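Local coordinates for FAA hydrolase family protein (Pseudomonas aeruginosa, PDB 6J5Y), which hydrolyses fumarylpyruvate as a member of the FAH superfamily, probably releasing the pyruvate that it can hold on a manganese ion, at residues A[47-51]-A[176-180]; A[58-64]-A[138-144]; A[80-84]-A[167-171]; A[108-112]-A[220-226]. One frame throughout, in Å; residues are numbered along the deposited sequence.

Contact 1: A[47-51]-A[176-180]; sequences EPPFF and LIWSV
Trp178 CG lies beside its own backbone N and opposite the carbonyl carbon (chi1 -68°), which turns the indole toward Pro49. The result is a proline-tryptophan CH-pi contact on the surface of the FAH domain, where the run into strand 50-54 meets the loop leading into helix 180-190. Pro49 lays its ring over one indole face. Its CD stands 3.9 Å from the centroid of the Trp178 six-membered ring and only 14° off the normal, so this carbon, bonded to the amide nitrogen and so probably somewhat polarised, points at the pi cloud almost from straight above. Pro49 CB reaches the same benzene ring at Trp178 CE3, 3.7 Å away, and Pro49 CG leans back to Ile177 CG2 at 4.1 Å.

Phe51 approaches from farther along the strand. Its ring plane is inclined 42° to the indole, an oblique pairing with the centroids 5.8 Å apart. Another ring, that of Tyr186 on helix 180-190, meets Trp178 edge-to-face, and the Trp178 backbone N is held by Asn32 OD1. Immediately after the tryptophan, Ser179 occupies the N-cap position of that helix, so the aromatic cluster sits at the point where the loop becomes helical. On the rim of the six-membered ring, Pro48 CB touches Trp178 CZ2 at 3.9 Å and, beyond CH2, Phe51 CZ meets Trp178 CZ3 at 3.7 Å.

Contact 2: A[58-64]-A[138-144]; sequences AVVPVAA and RSAPIGP
Val59 and Ala140 start a short parallel pairing of strands 59-61 and 140-142, an edge of the large mixed sheet of the FAH fold. The side chain of Val59 leans over its partner strand. CB lies 4.0 Å from Ala140 O. One branch, CG1, extends opposite the backbone N (chi1 175°) and packs against Ile142 CG2 at 3.5 Å, while the other branch, Val59 CG2, meets Ala140 CB at 4.1 Å. Leu12 of strand 11-13 touches both Val59 and Ile142 on this face. Val60 and Pro141 point to the other face, toward strand 67-71.

Four backbone bonds zip the strands together. Ala140 N and Ile142 N donate to Ala58 O and Val60 O, and Val60 N donates to Ala140 O at 3.0 Å. Pro61 and Pro141 fall at positions whose nitrogens are not used in this ladder, so neither proline, lacking an N-H, interrupts it. At the start of the pairing, Ser139 OG passes close to Ala58 CB but is hydrogen-bonded to Phe136 O. The last rung, Val62 N to Ile142 O, is the shortest at 2.8 Å, and just beyond it Val62 O rests against Pro144 CD at 3.2 Å.

Contact 3: A[80-84]-A[167-171]; sequences HYEIE and DRQRS. With MN (manganese (II) ion), chain C; PYR (pyruvic acid), chain B.
Gln169 uses a side-chain oxygen where a neighbouring strand would offer a carbonyl: its OE1 accepts the backbone N-H of Ile83, the residue between two metal-binding glutamates. The bond is 3.0 Å from Ile83 N to Gln169 OE1 and nearly straight (170° at the hydrogen), and the donor lies in the amide plane on a lone pair. With Gln169 extended beyond CG, the amide spans the gap between strand 166-172 and strand 79-89, which belong to different sheets. The same OE1 lies at the edge of the Tyr81 ring and 3.3 Å from Ile83 CG2. A classic beta bulge puts Arg168 and Gln169 both opposite Leu161. Arg168 folds back so that one guanidinium face lies beneath Tyr81 OH, whose hydrogen-bond partner is Gly206 O.

On the far side of strand 79-89 from Gln169, the manganese ion takes Glu82 OE1 at 2.2 Å and Glu84 OE2 at 2.0 Å; pyruvate chelates it through O and O3, and a water and Asp113 complete six ligands. Glu82 OE2 forms a salt bridge with Arg117, and Glu84 OE1 accepts from both the bound water and Gly202 N. Gln169 holds the backbone between the glutamates through OE1 and Thr203 OG1 of the pyruvate pocket through NE2; as second-shell support it probably steadies the carboxylates that hold the manganese on which pyruvate is chelated.

Contact 4: A[108-112]-A[220-226]; sequences YAVGL and IDGLGEL
A hairpin with a type II turn at Ile220-Leu223 and a classic beta bulge at Leu223-Gly224 joins strands 215-220 and 225-231, and its inner side packs on strand 105-116, so that two sheets of the FAH fold meet face to face. Val110 lies at the middle of the join. CG1 extends away from its backbone N (chi1 -173°) to Leu226 CB at 3.9 Å, whereas CG2 enters the hairpin bend, 3.4 Å from Leu223 O and 3.6 Å from Gly224 O, with Leu223 CB and Ile220 CG1 also around it.

The neighbours on strand 105-116 extend the packing in both directions. Tyr108 meets Leu223 CD1 through its CB at 3.8 Å, while its ring leads away and its OH bonds to His153 ND1. At the other end Leu226 CD2 touches Leu112 CG at 3.8 Å, and the same methyl lies 3.7 Å from Val110 O. Ile83 and Leu85 of strand 79-89 add to this apolar layer, Ile83 against Val110 and Leu85 against Tyr108, Ile220 and Leu223.

The bend itself is held by Leu223 N to Ile220 O at 2.8 Å and by the longer bond from Ile220 N to Gly224 O; Gly222 and Gly224 both have positive phi, which favours glycine. The direct contacts are made by apolar side chains, some against backbone carbonyls, with no direct hydrogen bond, but water 2 accepts from Val110 N and donates weakly to Leu223 O. Side-chain packing therefore makes the sheet-to-sheet join, while a water supplies Val110 N with an acceptor that the hairpin does not provide directly.

Overall arrangement
Strand 105-116 connects three of the contacts. On one side contact 4 bonds to contact 2, through Gly143 N to Val110 O at 2.9 Å and Leu112 N to Pro141 O at 3.0 Å; on the other it bonds to contact 3, through Glu84 N to Gly111 O at 2.8 Å. Contact 3 carries the manganese and pyruvate, and the side chain of Leu112 in contact 4 is about 9 Å from the manganese ion. Contacts 1 and 2 lie on opposite sides of the chain's centre, their centres about 23 Å apart, yet the side chain of Pro49 in contact 1 is about 8 Å from pyruvate, and Val180 packs on Tyr108 of contact 4.

Contact 1: A[47-51]-A[176-180]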
loop_
_atom_site.group_PDB
_atom_site.type_symbol
_atom_site.label_atom_id
_atom_site.label_comp_id
_atom_site.label_asym_id
_atom_site.label_seq_id
_atom_site.Cartn_x
_atom_site.Cartn_y
_atom_site.Cartn_z
ATOM N N GLU A 47 6.005 20.714 3.439
ATOM C CA GLU A 47 4.756 20.265 2.799
ATOM C C GLU A 47 4.367 18.954 3.465
ATOM O O GLU A 47 5.220 18.124 3.618
ATOM C CB GLU A 47 4.953 20.141 1.295
ATOM C CG GLU A 47 5.093 21.475 0.604
ATOM C CD GLU A 47 5.419 21.436 -0.875
ATOM O OE1 GLU A 47 6.528 20.944 -1.232
ATOM O OE2 GLU A 47 4.550 21.873 -1.664
ATOM N N PRO A 48 3.116 18.719 3.859
ATOM C CA PRO A 48 2.812 17.481 4.513
ATOM C C PRO A 48 2.524 16.322 3.551
ATOM O O PRO A 48 2.546 16.503 2.367
ATOM C CB PRO A 48 1.500 17.835 5.213
ATOM C CG PRO A 48 0.835 18.768 4.269
ATOM C CD PRO A 48 1.966 19.569 3.675
ATOM N N PRO A 49 2.399 15.098 4.085
ATOM C CA PRO A 49 1.849 13.994 3.297
ATOM C C PRO A 49 0.450 14.276 2.724
ATOM O O PRO A 49 -0.139 15.275 3.052
ATOM C CB PRO A 49 1.803 12.832 4.306
ATOM C CG PRO A 49 2.877 13.197 5.318
ATOM C CD PRO A 49 2.747 14.705 5.455
ATOM N N PHE A 50 -0.071 13.381 1.880
ATOM C CA PHE A 50 -1.356 13.568 1.164
ATOM C C PHE A 50 -1.985 12.200 0.883
ATOM O O PHE A 50 -1.344 11.127 1.040
ATOM C CB PHE A 50 -1.149 14.364 -0.127
ATOM C CG PHE A 50 -0.200 13.730 -1.109
ATOM C CD1 PHE A 50 -0.609 12.681 -1.908
ATOM C CD2 PHE A 50 1.107 14.183 -1.225
ATOM C CE1 PHE A 50 0.256 12.095 -2.818
ATOM C CE2 PHE A 50 1.988 13.583 -2.110
ATOM C CZ PHE A 50 1.549 12.548 -2.918
ATOM N N PHE A 51 -3.230 12.231 0.453
ATOM C CA PHE A 51 -4.069 11.017 0.338
ATOM C C PHE A 51 -4.509 10.835 -1.100
ATOM O O PHE A 51 -4.902 11.815 -1.734
ATOM C CB PHE A 51 -5.289 11.121 1.255
ATOM C CG PHE A 51 -4.960 11.290 2.713
ATOM C CD1 PHE A 51 -4.052 10.453 3.337
ATOM C CD2 PHE A 51 -5.562 12.296 3.463
ATOM C CE1 PHE A 51 -3.746 10.613 4.681
ATOM C CE2 PHE A 51 -5.259 12.441 4.808
ATOM C CZ PHE A 51 -4.368 11.600 5.414
ATOM N N LEU A 176 7.967 6.888 9.349
ATOM C CA LEU A 176 6.709 7.457 8.789
ATOM C C LEU A 176 6.573 8.880 9.331
ATOM O O LEU A 176 6.752 9.037 10.561
ATOM C CB LEU A 176 5.496 6.616 9.211
ATOM C CG LEU A 176 5.332 5.246 8.544
ATOM C CD1 LEU A 176 4.173 4.481 9.184
ATOM C CD2 LEU A 176 5.100 5.383 7.052
ATOM N N ILE A 177 6.270 9.859 8.476
ATOM C CA ILE A 177 6.076 11.275 8.909
ATOM C C ILE A 177 4.773 11.331 9.710
ATOM O O ILE A 177 4.798 11.790 10.860
ATOM C CB ILE A 177 6.086 12.270 7.732
ATOM C CG1 ILE A 177 7.425 12.260 6.977
ATOM C CG2 ILE A 177 5.733 13.662 8.233
ATOM C CD1 ILE A 177 7.402 12.956 5.617
ATOM N N TRP A 178 3.679 10.851 9.130
ATOM C CA TRP A 178 2.436 10.513 9.868
ATOM C C TRP A 178 2.448 9.015 10.173
ATOM O O TRP A 178 2.279 8.223 9.262
ATOM C CB TRP A 178 1.183 10.937 9.096
ATOM C CG TRP A 178 1.008 12.422 8.983
ATOM C CD1 TRP A 178 1.591 13.408 9.733
ATOM C CD2 TRP A 178 0.140 13.087 8.060
ATOM N NE1 TRP A 178 1.147 14.637 9.335
ATOM C CE2 TRP A 178 0.273 14.477 8.297
ATOM C CE3 TRP A 178 -0.722 12.643 7.054
ATOM C CZ2 TRP A 178 -0.448 15.422 7.569
ATOM C CZ3 TRP A 178 -1.434 13.579 6.341
ATOM C CH2 TRP A 178 -1.277 14.946 6.583
ATOM N N SER A 179 2.665 8.660 11.435
ATOM C CA SER A 179 2.560 7.277 11.965
ATOM C C SER A 179 1.214 6.666 11.555
ATOM O O SER A 179 0.310 7.414 11.139
ATOM C CB SER A 179 2.697 7.306 13.471
ATOM O OG SER A 179 1.583 7.987 14.059
ATOM N N VAL A 180 1.041 5.363 11.753
ATOM C CA VAL A 180 -0.257 4.688 11.514
ATOM C C VAL A 180 -1.353 5.484 12.229
ATOM O O VAL A 180 -2.412 5.748 11.607
ATOM C CB VAL A 180 -0.221 3.214 11.957
ATOM C CG1 VAL A 180 -1.624 2.623 11.962
ATOM C CG2 VAL A 180 0.706 2.395 11.065
#

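Contact 2: A[58-64]-A[138-144]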
loop_
_atom_site.group_PDB
_atom_site.type_symbol
_atom_site.label_atom_id
_atom_site.label_comp_id
_atom_site.label_asym_id
_atom_site.label_seq_id
_atom_site.Cartn_x
_atom_site.Cartn_y
_atom_site.Cartn_z
ATOM N N ALA A 58 -8.218 -3.372 -7.486
ATOM C CA ALA A 58 -6.783 -3.244 -7.807
ATOM C C ALA A 58 -5.959 -4.052 -6.798
ATOM O O ALA A 58 -4.789 -4.356 -7.099
ATOM C CB ALA A 58 -6.405 -1.784 -7.800
ATOM N N VAL A 59 -6.553 -4.436 -5.645
ATOM C CA VAL A 59 -5.837 -5.213 -4.589
ATOM C C VAL A 59 -5.735 -6.682 -5.025
ATOM O O VAL A 59 -6.799 -7.296 -5.387
ATOM C CB VAL A 59 -6.513 -5.063 -3.209
ATOM C CG1 VAL A 59 -5.867 -5.955 -2.155
ATOM C CG2 VAL A 59 -6.481 -3.616 -2.747
ATOM N N VAL A 60 -4.520 -7.238 -5.040
ATOM C CA VAL A 60 -4.337 -8.665 -5.433
ATOM C C VAL A 60 -3.582 -9.406 -4.333
ATOM O O VAL A 60 -2.371 -9.281 -4.156
ATOM C CB VAL A 60 -3.795 -8.838 -6.869
ATOM C CG1 VAL A 60 -2.852 -7.739 -7.299
ATOM C CG2 VAL A 60 -3.217 -10.218 -7.132
ATOM N N PRO A 61 -4.339 -10.186 -3.528
ATOM C CA PRO A 61 -3.787 -11.008 -2.447
ATOM C C PRO A 61 -2.749 -12.003 -2.976
ATOM O O PRO A 61 -2.998 -12.623 -3.993
ATOM C CB PRO A 61 -5.008 -11.799 -1.925
ATOM C CG PRO A 61 -6.176 -10.911 -2.271
ATOM C CD PRO A 61 -5.811 -10.306 -3.611
ATOM N N VAL A 62 -1.598 -12.086 -2.310
ATOM C CA VAL A 62 -0.502 -13.027 -2.668
ATOM C C VAL A 62 -0.275 -13.926 -1.445
ATOM O O VAL A 62 0.041 -13.375 -0.375
ATOM C CB VAL A 62 0.776 -12.266 -3.055
ATOM C CG1 VAL A 62 1.862 -13.226 -3.510
ATOM C CG2 VAL A 62 0.519 -11.182 -4.119
ATOM N N ALA A 63 -0.473 -15.237 -1.572
ATOM C CA ALA A 63 -0.296 -16.185 -0.446
ATOM C C ALA A 63 1.190 -16.212 -0.074
ATOM O O ALA A 63 2.025 -16.024 -0.981
ATOM C CB ALA A 63 -0.801 -17.560 -0.830
ATOM N N ALA A 64 1.514 -16.466 1.197
ATOM C CA ALA A 64 2.896 -16.710 1.668
ATOM C C ALA A 64 3.431 -17.954 0.948
ATOM O O ALA A 64 2.707 -18.973 0.914
ATOM C CB ALA A 64 2.919 -16.876 3.169
ATOM N N ARG A 138 -4.731 -4.055 -11.110
ATOM C CA ARG A 138 -3.815 -4.933 -10.337
ATOM C C ARG A 138 -2.639 -4.089 -9.842
ATOM O O ARG A 138 -1.502 -4.576 -9.857
ATOM C CB ARG A 138 -3.394 -6.105 -11.224
ATOM C CG ARG A 138 -4.557 -6.998 -11.632
ATOM C CD ARG A 138 -4.085 -8.259 -12.328
ATOM N NE ARG A 138 -5.153 -9.241 -12.281
ATOM C CZ ARG A 138 -5.083 -10.449 -11.715
ATOM N NH1 ARG A 138 -6.144 -11.242 -11.747
ATOM N NH2 ARG A 138 -3.964 -10.880 -11.152
ATOM N N SER A 139 -2.926 -2.889 -9.355
ATOM C CA SER A 139 -1.912 -1.882 -8.954
ATOM C C SER A 139 -1.564 -2.022 -7.474
ATOM O O SER A 139 -0.681 -1.253 -7.028
ATOM C CB SER A 139 -2.365 -0.481 -9.269
ATOM O OG SER A 139 -3.518 -0.117 -8.538
ATOM N N ALA A 140 -2.166 -2.971 -6.746
ATOM C CA ALA A 140 -1.935 -3.122 -5.288
ATOM C C ALA A 140 -1.808 -4.576 -4.877
ATOM O O ALA A 140 -2.675 -5.092 -4.179
ATOM C CB ALA A 140 -3.016 -2.437 -4.485
ATOM N N PRO A 141 -0.675 -5.240 -5.202
ATOM C CA PRO A 141 -0.352 -6.525 -4.587
ATOM C C PRO A 141 -0.205 -6.402 -3.063
ATOM O O PRO A 141 0.325 -5.417 -2.568
ATOM C CB PRO A 141 0.973 -6.901 -5.272
ATOM C CG PRO A 141 0.926 -6.142 -6.596
ATOM C CD PRO A 141 0.353 -4.806 -6.168
ATOM N N ILE A 142 -0.633 -7.424 -2.339
ATOM C CA ILE A 142 -0.588 -7.420 -0.853
ATOM C C ILE A 142 -0.446 -8.853 -0.333
ATOM O O ILE A 142 -1.016 -9.762 -0.957
ATOM C CB ILE A 142 -1.853 -6.728 -0.310
ATOM C CG1 ILE A 142 -1.755 -6.476 1.188
ATOM C CG2 ILE A 142 -3.104 -7.529 -0.663
ATOM C CD1 ILE A 142 -2.900 -5.646 1.723
ATOM N N GLY A 143 0.285 -9.021 0.774
ATOM C CA GLY A 143 0.481 -10.318 1.432
ATOM C C GLY A 143 -0.690 -10.658 2.347
ATOM O O GLY A 143 -1.631 -9.872 2.479
ATOM N N PRO A 144 -0.620 -11.814 3.042
ATOM C CA PRO A 144 -1.558 -12.144 4.110
ATOM C C PRO A 144 -1.669 -11.061 5.192
ATOM O O PRO A 144 -0.724 -10.332 5.458
ATOM C CB PRO A 144 -1.034 -13.463 4.699
ATOM C CG PRO A 144 0.336 -13.663 4.106
ATOM C CD PRO A 144 0.360 -12.885 2.814
#

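Contact 3: A[80-84]-A[167-171]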
loop_
_atom_site.group_PDB
_atom_site.type_symbol
_atom_site.label_atom_id
_atom_site.label_comp_id
_atom_site.label_asym_id
_atom_site.label_seq_id
_atom_site.Cartn_x
_atom_site.Cartn_y
_atom_site.Cartn_z
ATOM N N HIS A 80 6.875 1.579 -11.673
ATOM C CA HIS A 80 7.585 1.631 -10.372
ATOM C C HIS A 80 6.971 0.704 -9.324
ATOM O O HIS A 80 5.731 0.651 -9.170
ATOM C CB HIS A 80 7.671 3.051 -9.824
ATOM C CG HIS A 80 8.748 3.855 -10.468
ATOM N ND1 HIS A 80 9.512 4.763 -9.755
ATOM C CD2 HIS A 80 9.215 3.866 -11.732
ATOM C CE1 HIS A 80 10.390 5.338 -10.571
ATOM N NE2 HIS A 80 10.241 4.789 -11.784
ATOM N N TYR A 81 7.855 0.009 -8.610
ATOM C CA TYR A 81 7.551 -0.668 -7.329
ATOM C C TYR A 81 7.585 0.398 -6.235
ATOM O O TYR A 81 8.295 1.415 -6.421
ATOM C CB TYR A 81 8.567 -1.768 -7.019
ATOM C CG TYR A 81 9.984 -1.266 -6.949
ATOM C CD1 TYR A 81 10.470 -0.651 -5.806
ATOM C CD2 TYR A 81 10.818 -1.345 -8.047
ATOM C CE1 TYR A 81 11.755 -0.140 -5.753
ATOM C CE2 TYR A 81 12.124 -0.878 -7.990
ATOM C CZ TYR A 81 12.595 -0.272 -6.842
ATOM O OH TYR A 81 13.871 0.215 -6.790
ATOM N N GLU A 82 6.803 0.182 -5.174
ATOM C CA GLU A 82 6.862 0.946 -3.899
ATOM C C GLU A 82 6.441 0.025 -2.751
ATOM O O GLU A 82 5.214 -0.263 -2.689
ATOM C CB GLU A 82 5.870 2.113 -3.921
ATOM C CG GLU A 82 6.104 3.179 -4.977
ATOM C CD GLU A 82 5.238 4.422 -4.807
ATOM O OE1 GLU A 82 4.396 4.430 -3.914
ATOM O OE2 GLU A 82 5.378 5.363 -5.596
ATOM N N ILE A 83 7.359 -0.415 -1.866
ATOM C CA ILE A 83 6.984 -1.298 -0.717
ATOM C C ILE A 83 6.310 -0.432 0.353
ATOM O O ILE A 83 6.747 0.727 0.540
ATOM C CB ILE A 83 8.192 -2.094 -0.182
ATOM C CG1 ILE A 83 7.754 -3.301 0.640
ATOM C CG2 ILE A 83 9.154 -1.217 0.591
ATOM C CD1 ILE A 83 6.945 -4.312 -0.139
ATOM N N GLU A 84 5.266 -0.944 1.018
ATOM C CA GLU A 84 4.491 -0.136 1.998
ATOM C C GLU A 84 3.913 -1.055 3.082
ATOM O O GLU A 84 3.468 -2.184 2.735
ATOM C CB GLU A 84 3.366 0.647 1.302
ATOM C CG GLU A 84 3.794 1.407 0.062
ATOM C CD GLU A 84 2.993 2.657 -0.289
ATOM O OE1 GLU A 84 2.004 2.991 0.442
ATOM O OE2 GLU A 84 3.371 3.313 -1.284
ATOM N N ASP A 167 19.017 -5.248 -2.986
ATOM C CA ASP A 167 18.225 -4.346 -2.116
ATOM C C ASP A 167 18.000 -3.052 -2.891
ATOM O O ASP A 167 18.936 -2.585 -3.567
ATOM C CB ASP A 167 18.887 -4.121 -0.754
ATOM C CG ASP A 167 18.819 -5.368 0.101
ATOM O OD1 ASP A 167 17.746 -6.020 0.096
ATOM O OD2 ASP A 167 19.842 -5.695 0.749
ATOM N N ARG A 168 16.774 -2.552 -2.846
ATOM C CA ARG A 168 16.361 -1.301 -3.520
ATOM C C ARG A 168 15.792 -0.364 -2.451
ATOM O O ARG A 168 16.147 0.821 -2.461
ATOM C CB ARG A 168 15.420 -1.659 -4.672
ATOM C CG ARG A 168 15.984 -2.702 -5.630
ATOM C CD ARG A 168 17.219 -2.288 -6.423
ATOM N NE ARG A 168 16.904 -1.131 -7.236
ATOM C CZ ARG A 168 16.382 -1.178 -8.460
ATOM N NH1 ARG A 168 16.102 -0.054 -9.091
ATOM N NH2 ARG A 168 16.216 -2.327 -9.090
ATOM N N GLN A 169 14.993 -0.891 -1.521
ATOM C CA GLN A 169 14.447 -0.110 -0.381
ATOM C C GLN A 169 14.737 -0.841 0.926
ATOM O O GLN A 169 14.528 -2.058 1.004
ATOM C CB GLN A 169 12.944 0.121 -0.537
ATOM C CG GLN A 169 12.579 0.700 -1.885
ATOM C CD GLN A 169 11.101 0.978 -1.967
ATOM O OE1 GLN A 169 10.303 0.073 -2.240
ATOM N NE2 GLN A 169 10.730 2.223 -1.701
ATOM N N ARG A 170 15.231 -0.089 1.901
ATOM C CA ARG A 170 15.494 -0.555 3.281
ATOM C C ARG A 170 15.350 0.647 4.210
ATOM O O ARG A 170 16.166 1.584 4.128
ATOM C CB ARG A 170 16.878 -1.188 3.421
ATOM C CG ARG A 170 17.154 -1.703 4.829
ATOM C CD ARG A 170 18.185 -2.814 4.855
ATOM N NE ARG A 170 17.849 -3.891 3.922
ATOM C CZ ARG A 170 17.083 -4.960 4.188
ATOM N NH1 ARG A 170 16.553 -5.154 5.386
ATOM N NH2 ARG A 170 16.867 -5.855 3.243
ATOM N N SER A 171 14.306 0.635 5.020
ATOM C CA SER A 171 14.025 1.677 6.029
ATOM C C SER A 171 13.318 1.012 7.196
ATOM O O SER A 171 13.383 -0.234 7.292
ATOM C CB SER A 171 13.222 2.800 5.423
ATOM O OG SER A 171 12.898 3.773 6.406
HETATM MN MN MN C . 2.882 4.836 -2.415
HETATM C C PYR B . 4.250 7.416 -1.945
HETATM O O PYR B . 4.121 6.281 -1.441
HETATM O OXT PYR B . 5.042 8.266 -1.476
HETATM C CA PYR B . 3.468 7.696 -2.957
HETATM O O3 PYR B . 2.638 6.843 -3.296
HETATM C CB PYR B . 3.473 8.986 -3.724
HETATM O O HOH W 1 1.236 5.225 -1.065
#

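Contact 4: A[108-112]-A[220-226]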
loop_
_atom_site.group_PDB
_atom_site.type_symbol
_atom_site.label_atom_id
_atom_site.label_comp_id
_atom_site.label_asym_id
_atom_site.label_seq_id
_atom_site.Cartn_x
_atom_site.Cartn_y
_atom_site.Cartn_z
ATOM N N TYR A 108 -2.292 -5.840 9.865
ATOM C CA TYR A 108 -1.194 -5.255 9.050
ATOM C C TYR A 108 -0.760 -6.275 7.990
ATOM O O TYR A 108 -0.949 -7.495 8.180
ATOM C CB TYR A 108 -0.025 -4.823 9.943
ATOM C CG TYR A 108 -0.355 -3.803 10.999
ATOM C CD1 TYR A 108 -0.888 -4.191 12.220
ATOM C CD2 TYR A 108 -0.103 -2.447 10.811
ATOM C CE1 TYR A 108 -1.190 -3.277 13.209
ATOM C CE2 TYR A 108 -0.413 -1.517 11.795
ATOM C CZ TYR A 108 -0.946 -1.929 13.005
ATOM O OH TYR A 108 -1.301 -1.030 13.989
ATOM N N ALA A 109 -0.302 -5.793 6.829
ATOM C CA ALA A 109 0.219 -6.650 5.744
ATOM C C ALA A 109 1.306 -5.891 4.975
ATOM O O ALA A 109 1.416 -4.673 5.132
ATOM C CB ALA A 109 -0.925 -7.085 4.866
ATOM N N VAL A 110 2.124 -6.613 4.221
ATOM C CA VAL A 110 3.103 -6.037 3.261
ATOM C C VAL A 110 2.356 -5.703 1.967
ATOM O O VAL A 110 1.647 -6.581 1.478
ATOM C CB VAL A 110 4.239 -7.032 2.972
ATOM C CG1 VAL A 110 5.323 -6.383 2.119
ATOM C CG2 VAL A 110 4.795 -7.629 4.257
ATOM N N GLY A 111 2.538 -4.498 1.421
ATOM C CA GLY A 111 1.901 -4.102 0.163
ATOM C C GLY A 111 2.868 -3.464 -0.808
ATOM O O GLY A 111 3.914 -2.980 -0.378
ATOM N N LEU A 112 2.476 -3.445 -2.078
ATOM C CA LEU A 112 3.171 -2.730 -3.167
ATOM C C LEU A 112 2.195 -1.730 -3.795
ATOM O O LEU A 112 1.111 -2.134 -4.275
ATOM C CB LEU A 112 3.653 -3.736 -4.209
ATOM C CG LEU A 112 4.969 -4.442 -3.911
ATOM C CD1 LEU A 112 5.121 -5.661 -4.804
ATOM C CD2 LEU A 112 6.139 -3.479 -4.112
ATOM N N ILE A 220 8.285 -6.990 5.666
ATOM C CA ILE A 220 8.275 -6.180 6.911
ATOM C C ILE A 220 8.405 -7.128 8.093
ATOM O O ILE A 220 7.673 -8.137 8.105
ATOM C CB ILE A 220 7.018 -5.294 6.971
ATOM C CG1 ILE A 220 6.924 -4.428 5.708
ATOM C CG2 ILE A 220 7.013 -4.504 8.268
ATOM C CD1 ILE A 220 5.630 -3.667 5.517
ATOM N N ASP A 221 9.252 -6.763 9.063
ATOM C CA ASP A 221 9.450 -7.537 10.319
ATOM C C ASP A 221 8.100 -7.947 10.915
ATOM O O ASP A 221 7.229 -7.064 11.139
ATOM C CB ASP A 221 10.228 -6.757 11.375
ATOM C CG ASP A 221 11.673 -6.495 11.001
ATOM O OD1 ASP A 221 12.201 -7.217 10.159
ATOM O OD2 ASP A 221 12.257 -5.571 11.571
ATOM N N GLY A 222 7.957 -9.232 11.236
ATOM C CA GLY A 222 6.723 -9.782 11.832
ATOM C C GLY A 222 5.639 -10.019 10.797
ATOM O O GLY A 222 4.711 -10.714 11.133
ATOM N N LEU A 223 5.768 -9.515 9.559
ATOM C CA LEU A 223 4.668 -9.505 8.551
ATOM C C LEU A 223 5.027 -10.357 7.327
ATOM O O LEU A 223 4.307 -10.297 6.332
ATOM C CB LEU A 223 4.358 -8.058 8.153
ATOM C CG LEU A 223 3.920 -7.145 9.295
ATOM C CD1 LEU A 223 3.443 -5.815 8.753
ATOM C CD2 LEU A 223 2.814 -7.782 10.125
ATOM N N GLY A 224 6.084 -11.152 7.411
ATOM C CA GLY A 224 6.534 -12.012 6.310
ATOM C C GLY A 224 6.857 -11.205 5.059
ATOM O O GLY A 224 7.280 -10.050 5.174
ATOM N N GLU A 225 6.609 -11.804 3.904
ATOM C CA GLU A 225 7.217 -11.410 2.613
ATOM C C GLU A 225 6.130 -11.312 1.538
ATOM O O GLU A 225 5.049 -11.912 1.697
ATOM C CB GLU A 225 8.267 -12.453 2.243
ATOM C CG GLU A 225 7.648 -13.811 1.944
ATOM C CD GLU A 225 7.360 -14.690 3.155
ATOM O OE1 GLU A 225 8.307 -15.394 3.573
ATOM O OE2 GLU A 225 6.208 -14.656 3.695
ATOM N N LEU A 226 6.452 -10.627 0.450
ATOM C CA LEU A 226 5.558 -10.440 -0.719
ATOM C C LEU A 226 6.390 -10.642 -1.981
ATOM O O LEU A 226 7.239 -9.783 -2.238
ATOM C CB LEU A 226 4.959 -9.027 -0.656
ATOM C CG LEU A 226 4.068 -8.626 -1.826
ATOM C CD1 LEU A 226 2.895 -9.569 -1.941
ATOM C CD2 LEU A 226 3.590 -7.196 -1.661
HETATM O O HOH W 2 1.658 -9.327 4.413
#